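PDB 4N13: phosphate-binding protein PstS from Borrelia burgdorferi, which binds inorganic phosphate with micromolar affinity as the solute-binding component of the PstSACB ABC transporter for phosphate import. Local coordinates for residues 62-68 with 224-230; 83-87 with 260-264; 110-116 with 157-161; 127-133 with 180-186. One frame throughout, in Å; residues are numbered along the deposited sequence. Where two conformers were deposited one is given.

Contact 1: residues 62-68 with 224-230; sequences KIAISSR and RNLIIVT. With SO4 (sulfate ion), chain D.
I227 lies opposite S66 in an antiparallel hydrogen-bonded pair of strands 63-66 and 224-230. Its CB approaches S66 O, and CG1, set between backbone N and carbonyl carbon (chi1 56°), comes nearer: 3.4 Å from S66 O and 3.8 Å from S66 CB. CD1 reaches on to R68 O at 3.7 Å. A64 with V229 forms a second such pair, V229 N to A64 O measuring 2.8 Å. On the other face I65 CD1 leans on I228 CG1, and I63 CG2 reaches I228 CG2; F84 of strand 80-93 covers I65 and I228. Past the end of strand 63-66, R224 CD passes 3.2 Å from S67 O, and a water joins that oxygen to R224 NH1. Helix 138-151 holds the guanidinium through S142 and a salt bridge to D145. S66 OG reaches forward to R68 O (2.8 Å), while S67 OG, in the conformer given, lies close to sulfate O4, at a doubtfully short distance. The same anion is bound by S19, S49 and T20, residues assigned to phosphate by similarity. The apolar pairing thus gives way to hydroxyl and amide donors, consistent with a sulfate in this lobe's share of the phosphate site.

Contact 2: residues 83-87 with 260-264; sequences VFAYD and FLGIK
Y86 and L261 face each other as an antiparallel hydrogen-bonded pair, a single bridge between strand 80-93 and the C-terminal tail. Two backbone bonds make it: Y86 N to L261 O at 2.9 Å, and L261 N to Y86 O at 3.1 Å and nearly straight (169°). L261 O also receives a CA-H...O contact from A85 CA at 3.3 Å. Apolar contacts extend the pairing in both directions. I263 CG2 faces strand 80-93 near F84 C, 3.8 Å from Y86 CE2 and 4.1 Å from V83 CG1, with the tyrosine and isoleucine side chains crossing at about a right angle. A chi1 of 64° folds the longer branch of I263 over its own backbone and carries CD1 to V83 O at 3.7 Å. At the other end F260 CE1 rests against D87 CB. Among polar groups, G262 O meets the Y86 ring in plane at its edge, and N216 donates to that oxygen. Q252 binds both F84 O and I263 N from helix 249-257. Opposite the tail, F84 and A85 both face L226, a classic beta bulge in strand 80-93; the tail adds its bridge on the side away from strand 223-230, in the mixed sheet of this PBP-superfamily protein.

Contact 3: residues 110-116 with 157-161; sequences ILNGEIQ and EAQFR. With EDO (1,2-ethanediol), chain F.
R161 has CG anti to its own amide nitrogen (chi1 180°) and stays extended as far as NE, a course that carries its guanidinium past G113 to Q116. The Q116 side chain, extended beyond CG, lays its amide over one guanidinium face, the planes 13° apart and OE1 3.5 Å from R161 NH2. This is stacking; the polar ends find other partners, Q116 OE1 taking a bond from K127 and R161 NE pairing with D163. Q116 NE2 donates to G113 O at 2.9 Å, fixing the amide's rotation. G113 closes helix 104-111 in a Schellman motif with positive phi, its CA packing against the arginine's methylenes. Two residues earlier, L111 O accepts R161 N at 2.8 Å on a lone pair, and the F160 ring turns its edge to the same oxygen. N112 ND2 donates to E157 O (2.9 Å, 171°) and also to E114 OE2, while N112 OD1 accepts E114 N in an Asx turn. A water bridges I110 O, I115 O and R161 NH1. The contact therefore ties the C-terminal end of helix 104-111 to the loop between helix 138-151 and strand 165-167, with L111, F160 and R161 packed on F130 of strand 129-133.

Contact 4: residues 127-133 with 180-186; sequences KINFINR and TPHSIGY. With SO4 (sulfate ion), chain B; EDO (1,2-ethanediol), chain F.
The Y186 hydroxyl points at N132 OD1, donating a 2.6 Å bond nearly along the C=O axis while the amide and ring planes stand 69° apart. With CG flanked by both its N and its C (chi1 53°), Y186 turns its ring toward the N132-R133 end of strand 129-133. R133 CG then lies 3.6 Å from Y186 CE1, and F130 CE1 meets Y186 CE2 edge to edge. A water sits over the centre of one Y186 face, binding I131 O and Y186 N where the strands part. R133 bends at chi2 and chi3 away from the ring, its NE bound to V167 O of strand 165-167; NH1 donates to sulfate O1, in plane at the guanidinium edge, at 2.8 Å and NH2 to O4 at 2.9 Å. S139, a phosphate residue by similarity, also binds this anion. At the far end N129 CB lies 3.7 Å from T180 CG2, and N129 ND2 gives P181 O a straight 2.8 Å bond (174°). I128 and I184 lie side by side through their CG2 methyls. The parallel backbones are joined by N129 N to H182 O, I184 N to N129 O and I131 N to I184 O at 2.8 Å. The pair has helix 104-111 over I128, F130 and I184, helix 170-179 against I131 and S183, and helix 138-151 beside Y186, while strand 165-167 pairs with strand 129-133.

How the contacts relate
Contacts 1 and 2 share one part of the sheet: strand 80-93 pairs with strand 224-230, and L226 bonds to F84 and A85. Contacts 3 and 4 lie together about 30 Å away (centre to centre, contacts 1 and 3), joined by Q116 with K127 and R161 with I128. Contact 4 is the most buried; contacts 1, 2 and 3 are partly so. Contacts 1 and 4 are regular strand pairings, antiparallel and parallel, and each ends at a sulfate, through a serine hydroxyl in one and an arginine in the other. Contact 2 adds a single bridge from the tail, whereas contact 3 mixes one backbone bond with side-chain amides and a stacked guanidinium at a helix end.

Contact 1: residues 62-68 with 224-230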
# COMPACT_ATOMS: atom_id res chain seq x y z
N LYS A 62 -2.52 -23.30 2.29
CA LYS A 62 -1.97 -23.59 0.97
C LYS A 62 -1.59 -22.32 0.19
O LYS A 62 -0.85 -22.38 -0.78
CB LYS A 62 -2.96 -24.41 0.15
CG LYS A 62 -3.07 -25.84 0.60
CD LYS A 62 -4.01 -26.62 -0.31
CE LYS A 62 -4.28 -28.01 0.22
NZ LYS A 62 -5.38 -28.65 -0.55
N ILE A 63 -2.14 -21.18 0.61
CA ILE A 63 -1.83 -19.89 -0.01
C ILE A 63 -1.70 -18.90 1.14
O ILE A 63 -2.52 -18.92 2.06
CB ILE A 63 -2.95 -19.39 -0.96
CG1 ILE A 63 -3.24 -20.42 -2.06
CG2 ILE A 63 -2.62 -18.02 -1.52
CD1 ILE A 63 -4.47 -20.10 -2.89
N ALA A 64 -0.73 -18.00 1.05
CA ALA A 64 -0.65 -16.84 1.94
C ALA A 64 -0.82 -15.57 1.12
O ALA A 64 -0.35 -15.49 -0.01
CB ALA A 64 0.67 -16.80 2.69
N ILE A 65 -1.48 -14.58 1.71
CA ILE A 65 -1.62 -13.28 1.08
C ILE A 65 -0.81 -12.28 1.89
O ILE A 65 -1.04 -12.13 3.09
CB ILE A 65 -3.07 -12.82 1.02
CG1 ILE A 65 -3.94 -13.87 0.35
CG2 ILE A 65 -3.14 -11.48 0.31
CD1 ILE A 65 -3.60 -14.11 -1.12
N SER A 66 0.15 -11.60 1.25
CA SER A 66 1.04 -10.70 1.96
C SER A 66 1.02 -9.30 1.38
O SER A 66 0.91 -9.12 0.18
CB SER A 66 2.48 -11.24 1.91
OG SER A 66 3.36 -10.39 2.61
N SER A 67 1.11 -8.31 2.27
CA SER A 67 1.27 -6.91 1.90
C SER A 67 2.72 -6.45 1.99
O SER A 67 3.00 -5.27 1.83
CB SER A 67 0.39 -6.03 2.77
OG SER A 67 0.70 -6.24 4.14
N ARG A 68 3.63 -7.37 2.27
CA ARG A 68 5.05 -7.05 2.36
C ARG A 68 5.86 -7.99 1.50
O ARG A 68 5.46 -9.13 1.24
CB ARG A 68 5.55 -7.14 3.79
CG ARG A 68 5.60 -8.56 4.36
CD ARG A 68 6.80 -8.73 5.28
NE ARG A 68 6.78 -9.99 6.02
CZ ARG A 68 7.22 -11.16 5.55
NH1 ARG A 68 7.72 -11.26 4.33
NH2 ARG A 68 7.17 -12.23 6.31
N ARG A 224 2.34 -0.54 -1.46
CA ARG A 224 2.53 -1.93 -1.11
C ARG A 224 1.99 -2.79 -2.23
O ARG A 224 0.92 -2.53 -2.78
CB ARG A 224 1.80 -2.26 0.18
CG ARG A 224 2.32 -1.52 1.40
CD ARG A 224 2.03 -2.34 2.61
NE ARG A 224 2.34 -1.75 3.91
CZ ARG A 224 3.47 -1.93 4.59
NH1 ARG A 224 4.48 -2.61 4.07
NH2 ARG A 224 3.59 -1.42 5.80
N ASN A 225 2.74 -3.82 -2.56
CA ASN A 225 2.33 -4.81 -3.55
C ASN A 225 1.67 -5.98 -2.81
O ASN A 225 2.30 -6.63 -1.97
CB ASN A 225 3.56 -5.32 -4.31
CG ASN A 225 4.16 -4.28 -5.26
OD1 ASN A 225 3.72 -3.15 -5.33
ND2 ASN A 225 5.18 -4.69 -6.01
N LEU A 226 0.39 -6.21 -3.07
CA LEU A 226 -0.32 -7.32 -2.43
C LEU A 226 -0.08 -8.57 -3.26
O LEU A 226 -0.37 -8.59 -4.46
CB LEU A 226 -1.81 -7.02 -2.31
CG LEU A 226 -2.23 -6.30 -1.02
CD1 LEU A 226 -2.22 -7.25 0.17
CD2 LEU A 226 -1.33 -5.13 -0.71
N ILE A 227 0.46 -9.60 -2.62
CA ILE A 227 0.99 -10.76 -3.33
C ILE A 227 0.36 -12.05 -2.82
O ILE A 227 0.03 -12.21 -1.64
CB ILE A 227 2.54 -10.87 -3.23
CG1 ILE A 227 3.03 -10.89 -1.79
CG2 ILE A 227 3.19 -9.75 -4.02
CD1 ILE A 227 4.51 -11.18 -1.68
N ILE A 228 0.18 -12.96 -3.77
CA ILE A 228 -0.24 -14.33 -3.54
C ILE A 228 1.03 -15.16 -3.42
O ILE A 228 1.86 -15.16 -4.34
CB ILE A 228 -1.04 -14.85 -4.75
CG1 ILE A 228 -2.31 -14.02 -4.94
CG2 ILE A 228 -1.35 -16.33 -4.62
CD1 ILE A 228 -2.92 -14.15 -6.32
N VAL A 229 1.17 -15.85 -2.31
CA VAL A 229 2.37 -16.61 -1.99
C VAL A 229 2.02 -18.09 -1.88
O VAL A 229 1.09 -18.47 -1.17
CB VAL A 229 3.02 -16.12 -0.67
CG1 VAL A 229 4.34 -16.84 -0.41
CG2 VAL A 229 3.22 -14.61 -0.69
N THR A 230 2.80 -18.91 -2.58
CA THR A 230 2.68 -20.37 -2.50
C THR A 230 4.04 -20.97 -2.28
O THR A 230 5.04 -20.25 -2.36
CB THR A 230 2.08 -20.95 -3.80
OG1 THR A 230 2.87 -20.51 -4.91
CG2 THR A 230 0.65 -20.50 -3.99
S SO4 D . -0.60 -6.98 7.47
O1 SO4 D . -1.78 -7.62 8.00
O2 SO4 D . -0.35 -5.79 8.31
O3 SO4 D . 0.58 -7.84 7.39
O4 SO4 D . -0.83 -6.54 6.11
O HOH W 1 4.98 -4.35 -0.89
O HOH W 2 5.29 -3.59 1.50

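Contact 2: residues 83-87 with 260-264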
# COMPACT_ATOMS: atom_id res chain seq x y z
N VAL A 83 1.85 -10.86 -7.87
CA VAL A 83 1.12 -9.67 -7.43
C VAL A 83 -0.32 -9.73 -7.95
O VAL A 83 -0.57 -10.14 -9.10
CB VAL A 83 1.82 -8.39 -7.92
CG1 VAL A 83 1.81 -8.26 -9.41
CG2 VAL A 83 1.19 -7.14 -7.31
N PHE A 84 -1.29 -9.31 -7.11
CA PHE A 84 -2.68 -9.25 -7.56
C PHE A 84 -3.38 -7.95 -7.23
O PHE A 84 -4.50 -7.77 -7.63
CB PHE A 84 -3.51 -10.44 -7.04
CG PHE A 84 -3.93 -10.29 -5.61
CD1 PHE A 84 -5.22 -9.93 -5.27
CD2 PHE A 84 -3.03 -10.52 -4.58
CE1 PHE A 84 -5.60 -9.79 -3.95
CE2 PHE A 84 -3.40 -10.37 -3.27
CZ PHE A 84 -4.68 -10.02 -2.95
N ALA A 85 -2.73 -7.05 -6.49
CA ALA A 85 -3.33 -5.77 -6.14
C ALA A 85 -2.28 -4.84 -5.61
O ALA A 85 -1.20 -5.29 -5.22
CB ALA A 85 -4.46 -5.94 -5.11
N TYR A 86 -2.61 -3.54 -5.57
CA TYR A 86 -1.71 -2.53 -5.02
C TYR A 86 -2.44 -1.63 -4.05
O TYR A 86 -3.61 -1.29 -4.28
CB TYR A 86 -1.12 -1.64 -6.12
CG TYR A 86 -0.37 -2.41 -7.15
CD1 TYR A 86 0.96 -2.75 -6.96
CD2 TYR A 86 -0.98 -2.79 -8.33
CE1 TYR A 86 1.66 -3.47 -7.93
CE2 TYR A 86 -0.30 -3.50 -9.29
CZ TYR A 86 1.01 -3.82 -9.10
OH TYR A 86 1.66 -4.54 -10.09
N ASP A 87 -1.75 -1.28 -2.98
CA ASP A 87 -2.21 -0.34 -1.97
C ASP A 87 -1.26 0.84 -2.03
O ASP A 87 -0.20 0.86 -1.38
CB ASP A 87 -2.18 -1.03 -0.61
CG ASP A 87 -2.42 -0.09 0.53
OD1 ASP A 87 -3.04 0.95 0.28
OD2 ASP A 87 -2.00 -0.42 1.66
N PHE A 260 -8.93 -0.86 -3.84
CA PHE A 260 -7.52 -1.10 -4.14
C PHE A 260 -7.34 -0.95 -5.64
O PHE A 260 -8.29 -0.73 -6.38
CB PHE A 260 -7.09 -2.51 -3.72
CG PHE A 260 -6.88 -2.70 -2.25
CD1 PHE A 260 -5.61 -2.93 -1.75
CD2 PHE A 260 -7.95 -2.72 -1.37
CE1 PHE A 260 -5.40 -3.13 -0.40
CE2 PHE A 260 -7.75 -2.91 -0.01
CZ PHE A 260 -6.47 -3.12 0.46
N LEU A 261 -6.11 -1.05 -6.10
CA LEU A 261 -5.78 -0.92 -7.51
C LEU A 261 -5.44 -2.29 -8.07
O LEU A 261 -4.72 -3.04 -7.43
CB LEU A 261 -4.55 -0.04 -7.65
CG LEU A 261 -4.20 0.30 -9.08
CD1 LEU A 261 -5.23 1.25 -9.66
CD2 LEU A 261 -2.82 0.93 -9.10
N GLY A 262 -5.97 -2.62 -9.24
CA GLY A 262 -5.75 -3.92 -9.85
C GLY A 262 -4.53 -3.99 -10.76
O GLY A 262 -3.85 -3.00 -11.02
N ILE A 263 -4.22 -5.21 -11.19
CA ILE A 263 -3.15 -5.47 -12.12
C ILE A 263 -3.71 -5.56 -13.54
O ILE A 263 -4.91 -5.57 -13.75
CB ILE A 263 -2.46 -6.82 -11.80
CG1 ILE A 263 -3.43 -8.00 -11.97
CG2 ILE A 263 -1.84 -6.78 -10.40
CD1 ILE A 263 -2.74 -9.35 -11.94
N LYS A 264 -2.84 -5.67 -14.53
CA LYS A 264 -3.29 -5.96 -15.89
C LYS A 264 -3.62 -7.45 -16.08
O LYS A 264 -2.95 -8.32 -15.52
CB LYS A 264 -2.22 -5.50 -16.88
CG LYS A 264 -1.77 -4.07 -16.61
CD LYS A 264 -2.97 -3.13 -16.48
CE LYS A 264 -2.62 -1.83 -15.78
NZ LYS A 264 -1.72 -0.95 -16.57

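Contact 3: residues 110-116 with 157-161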
# COMPACT_ATOMS: atom_id res chain seq x y z
N ILE A 110 11.81 15.11 4.50
CA ILE A 110 10.71 15.93 5.05
C ILE A 110 10.03 15.12 6.16
O ILE A 110 9.76 15.62 7.26
CB ILE A 110 9.70 16.36 3.96
CG1 ILE A 110 10.36 17.33 2.99
CG2 ILE A 110 8.44 16.92 4.59
CD1 ILE A 110 9.52 17.70 1.79
N LEU A 111 9.78 13.86 5.88
CA LEU A 111 9.06 13.01 6.82
C LEU A 111 9.79 12.81 8.13
O LEU A 111 9.13 12.67 9.16
CB LEU A 111 8.73 11.66 6.18
CG LEU A 111 7.78 11.72 4.99
CD1 LEU A 111 7.68 10.38 4.30
CD2 LEU A 111 6.44 12.16 5.46
N ASN A 112 11.12 12.73 8.09
CA ASN A 112 11.89 12.50 9.30
C ASN A 112 12.42 13.78 9.93
O ASN A 112 13.09 13.72 10.95
CB ASN A 112 13.01 11.48 9.07
CG ASN A 112 14.33 12.11 8.71
OD1 ASN A 112 14.40 13.15 8.06
ND2 ASN A 112 15.41 11.45 9.12
N GLY A 113 12.08 14.93 9.36
CA GLY A 113 12.44 16.19 9.98
C GLY A 113 13.79 16.77 9.60
O GLY A 113 14.14 17.83 10.13
N GLU A 114 14.56 16.10 8.75
CA GLU A 114 15.82 16.67 8.29
C GLU A 114 15.62 17.86 7.36
O GLU A 114 16.50 18.72 7.25
CB GLU A 114 16.67 15.61 7.59
CG GLU A 114 17.27 14.62 8.55
CD GLU A 114 18.10 13.55 7.87
OE1 GLU A 114 18.57 13.77 6.73
OE2 GLU A 114 18.30 12.48 8.49
N ILE A 115 14.47 17.92 6.70
CA ILE A 115 14.09 19.08 5.89
C ILE A 115 12.83 19.68 6.49
O ILE A 115 11.83 18.99 6.59
CB ILE A 115 13.84 18.69 4.40
CG1 ILE A 115 15.15 18.27 3.74
CG2 ILE A 115 13.20 19.83 3.65
CD1 ILE A 115 14.97 17.75 2.33
N GLN A 116 12.89 20.94 6.91
CA GLN A 116 11.75 21.59 7.57
C GLN A 116 11.35 22.93 6.98
O GLN A 116 10.45 23.59 7.50
CB GLN A 116 11.98 21.73 9.07
CG GLN A 116 12.03 20.40 9.75
CD GLN A 116 11.98 20.49 11.24
OE1 GLN A 116 11.47 21.47 11.82
NE2 GLN A 116 12.49 19.45 11.90
N GLU A 157 17.12 7.55 12.86
CA GLU A 157 16.89 8.37 11.67
C GLU A 157 15.55 8.03 11.01
O GLU A 157 14.89 8.91 10.45
CB GLU A 157 18.01 8.18 10.65
CG GLU A 157 19.39 8.60 11.15
CD GLU A 157 20.56 7.92 10.43
OE1 GLU A 157 20.37 6.99 9.61
OE2 GLU A 157 21.71 8.34 10.72
N ALA A 158 15.14 6.78 11.11
CA ALA A 158 13.93 6.30 10.43
C ALA A 158 12.71 6.48 11.34
O ALA A 158 11.93 5.53 11.54
CB ALA A 158 14.08 4.84 10.04
N GLN A 159 12.60 7.65 11.93
CA GLN A 159 11.45 8.01 12.74
C GLN A 159 10.83 9.27 12.17
O GLN A 159 11.53 10.13 11.63
CB GLN A 159 11.87 8.23 14.19
CG GLN A 159 12.46 6.99 14.84
CD GLN A 159 11.58 5.75 14.71
OE1 GLN A 159 10.36 5.82 14.90
NE2 GLN A 159 12.19 4.62 14.37
N PHE A 160 9.51 9.38 12.28
CA PHE A 160 8.83 10.57 11.80
C PHE A 160 9.21 11.80 12.64
O PHE A 160 9.41 11.71 13.85
CB PHE A 160 7.31 10.38 11.88
CG PHE A 160 6.71 9.53 10.78
CD1 PHE A 160 6.58 10.00 9.50
CD2 PHE A 160 6.24 8.26 11.07
CE1 PHE A 160 5.98 9.23 8.52
CE2 PHE A 160 5.65 7.50 10.10
CZ PHE A 160 5.51 7.99 8.82
N ARG A 161 9.28 12.94 11.96
CA ARG A 161 9.35 14.26 12.59
C ARG A 161 8.34 14.27 13.72
O ARG A 161 7.18 13.96 13.51
CB ARG A 161 9.05 15.34 11.54
CG ARG A 161 9.08 16.74 12.05
CD ARG A 161 8.84 17.73 10.94
NE ARG A 161 8.58 19.04 11.53
CZ ARG A 161 8.22 20.13 10.85
NH1 ARG A 161 8.09 20.07 9.53
NH2 ARG A 161 7.97 21.26 11.50
C1 EDO F . 4.73 11.60 15.17
O1 EDO F . 4.51 10.46 14.33
C2 EDO F . 4.11 12.87 14.59
O2 EDO F . 4.62 13.15 13.29
O HOH W 3 9.51 18.37 7.77

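Contact 4: residues 127-133 with 180-186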
# COMPACT_ATOMS: atom_id res chain seq x y z
N LYS A 127 8.26 27.54 6.37
CA LYS A 127 8.36 26.36 7.21
C LYS A 127 7.36 25.32 6.70
O LYS A 127 6.25 25.66 6.27
CB LYS A 127 8.06 26.74 8.65
CG LYS A 127 8.12 25.60 9.65
CD LYS A 127 9.55 25.34 10.09
CE LYS A 127 9.62 24.26 11.15
NZ LYS A 127 11.01 24.01 11.59
N ILE A 128 7.76 24.06 6.70
CA ILE A 128 6.89 22.97 6.28
C ILE A 128 6.00 22.55 7.45
O ILE A 128 6.50 22.19 8.52
CB ILE A 128 7.71 21.75 5.82
CG1 ILE A 128 8.61 22.13 4.65
CG2 ILE A 128 6.79 20.58 5.47
CD1 ILE A 128 9.49 21.00 4.13
N ASN A 129 4.70 22.55 7.22
CA ASN A 129 3.75 21.96 8.15
C ASN A 129 3.43 20.54 7.70
O ASN A 129 2.66 20.32 6.76
CB ASN A 129 2.49 22.82 8.23
CG ASN A 129 2.70 24.05 9.03
OD1 ASN A 129 3.23 23.99 10.15
ND2 ASN A 129 2.31 25.20 8.49
N PHE A 130 4.06 19.59 8.36
CA PHE A 130 3.89 18.18 8.05
C PHE A 130 2.67 17.64 8.79
O PHE A 130 2.60 17.71 10.02
CB PHE A 130 5.15 17.42 8.47
CG PHE A 130 5.00 15.93 8.47
CD1 PHE A 130 4.40 15.28 7.40
CD2 PHE A 130 5.50 15.18 9.52
CE1 PHE A 130 4.28 13.89 7.40
CE2 PHE A 130 5.40 13.79 9.51
CZ PHE A 130 4.79 13.15 8.45
N ILE A 131 1.73 17.08 8.03
CA ILE A 131 0.52 16.47 8.56
C ILE A 131 0.74 14.96 8.51
O ILE A 131 0.93 14.40 7.43
CB ILE A 131 -0.69 16.85 7.72
CG1 ILE A 131 -0.88 18.39 7.75
CG2 ILE A 131 -1.94 16.15 8.22
CD1 ILE A 131 -1.76 18.92 6.62
N ASN A 132 0.78 14.33 9.67
CA ASN A 132 1.02 12.90 9.78
C ASN A 132 -0.24 12.17 10.17
O ASN A 132 -1.20 12.77 10.66
CB ASN A 132 2.12 12.64 10.82
CG ASN A 132 2.86 11.33 10.58
OD1 ASN A 132 2.62 10.62 9.61
ND2 ASN A 132 3.77 11.00 11.48
N ARG A 133 -0.26 10.87 9.92
CA ARG A 133 -1.31 10.00 10.42
C ARG A 133 -0.97 9.45 11.81
O ARG A 133 0.18 9.46 12.23
CB ARG A 133 -1.57 8.85 9.44
CG ARG A 133 -2.26 9.28 8.18
CD ARG A 133 -3.68 9.82 8.43
NE ARG A 133 -4.46 8.90 9.25
CZ ARG A 133 -5.05 7.80 8.80
NH1 ARG A 133 -5.03 7.47 7.53
NH2 ARG A 133 -5.69 7.00 9.64
N THR A 180 -4.22 24.33 6.36
CA THR A 180 -2.92 24.57 6.97
C THR A 180 -1.95 25.07 5.91
O THR A 180 -1.71 24.38 4.92
CB THR A 180 -2.39 23.27 7.60
OG1 THR A 180 -3.34 22.75 8.54
CG2 THR A 180 -1.11 23.51 8.31
N PRO A 181 -1.38 26.26 6.11
CA PRO A 181 -0.51 26.77 5.04
C PRO A 181 0.77 25.94 4.90
O PRO A 181 1.26 25.33 5.86
CB PRO A 181 -0.21 28.21 5.48
CG PRO A 181 -0.52 28.26 6.91
CD PRO A 181 -1.50 27.18 7.24
N HIS A 182 1.31 25.93 3.69
CA HIS A 182 2.59 25.30 3.39
C HIS A 182 2.70 23.88 3.92
O HIS A 182 3.73 23.49 4.45
CB HIS A 182 3.72 26.17 3.92
CG HIS A 182 3.68 27.56 3.37
ND1 HIS A 182 3.44 28.67 4.14
CD2 HIS A 182 3.84 28.02 2.10
CE1 HIS A 182 3.46 29.75 3.38
NE2 HIS A 182 3.70 29.38 2.14
N SER A 183 1.63 23.10 3.73
CA SER A 183 1.49 21.81 4.35
C SER A 183 1.62 20.67 3.35
O SER A 183 1.46 20.85 2.14
CB SER A 183 0.17 21.72 5.10
OG SER A 183 -0.90 21.82 4.21
N ILE A 184 1.93 19.50 3.89
CA ILE A 184 2.07 18.27 3.13
C ILE A 184 1.55 17.12 4.00
O ILE A 184 1.86 17.04 5.19
CB ILE A 184 3.54 18.02 2.66
CG1 ILE A 184 3.63 16.71 1.87
CG2 ILE A 184 4.53 18.04 3.83
CD1 ILE A 184 4.98 16.53 1.19
N GLY A 185 0.80 16.22 3.38
CA GLY A 185 0.30 15.01 4.02
C GLY A 185 0.24 13.86 3.03
O GLY A 185 0.54 14.04 1.85
N TYR A 186 -0.18 12.69 3.51
CA TYR A 186 -0.32 11.53 2.64
C TYR A 186 -1.65 10.85 2.83
O TYR A 186 -2.18 10.79 3.93
CB TYR A 186 0.81 10.52 2.83
CG TYR A 186 1.07 10.04 4.25
CD1 TYR A 186 0.36 8.97 4.78
CD2 TYR A 186 2.02 10.65 5.04
CE1 TYR A 186 0.60 8.53 6.05
CE2 TYR A 186 2.26 10.20 6.33
CZ TYR A 186 1.54 9.13 6.83
OH TYR A 186 1.77 8.63 8.09
S SO4 B . -5.96 3.87 7.28
O1 SO4 B . -5.71 5.01 6.39
O2 SO4 B . -6.99 3.08 6.63
O3 SO4 B . -4.73 3.12 7.39
O4 SO4 B . -6.41 4.42 8.54
C1 EDO F . 4.73 11.60 15.17
O1 EDO F . 4.51 10.46 14.33
C2 EDO F . 4.11 12.87 14.59
O2 EDO F . 4.62 13.15 13.29
O HOH W 4 -0.59 12.41 6.38
O HOH W 5 -3.71 8.74 5.23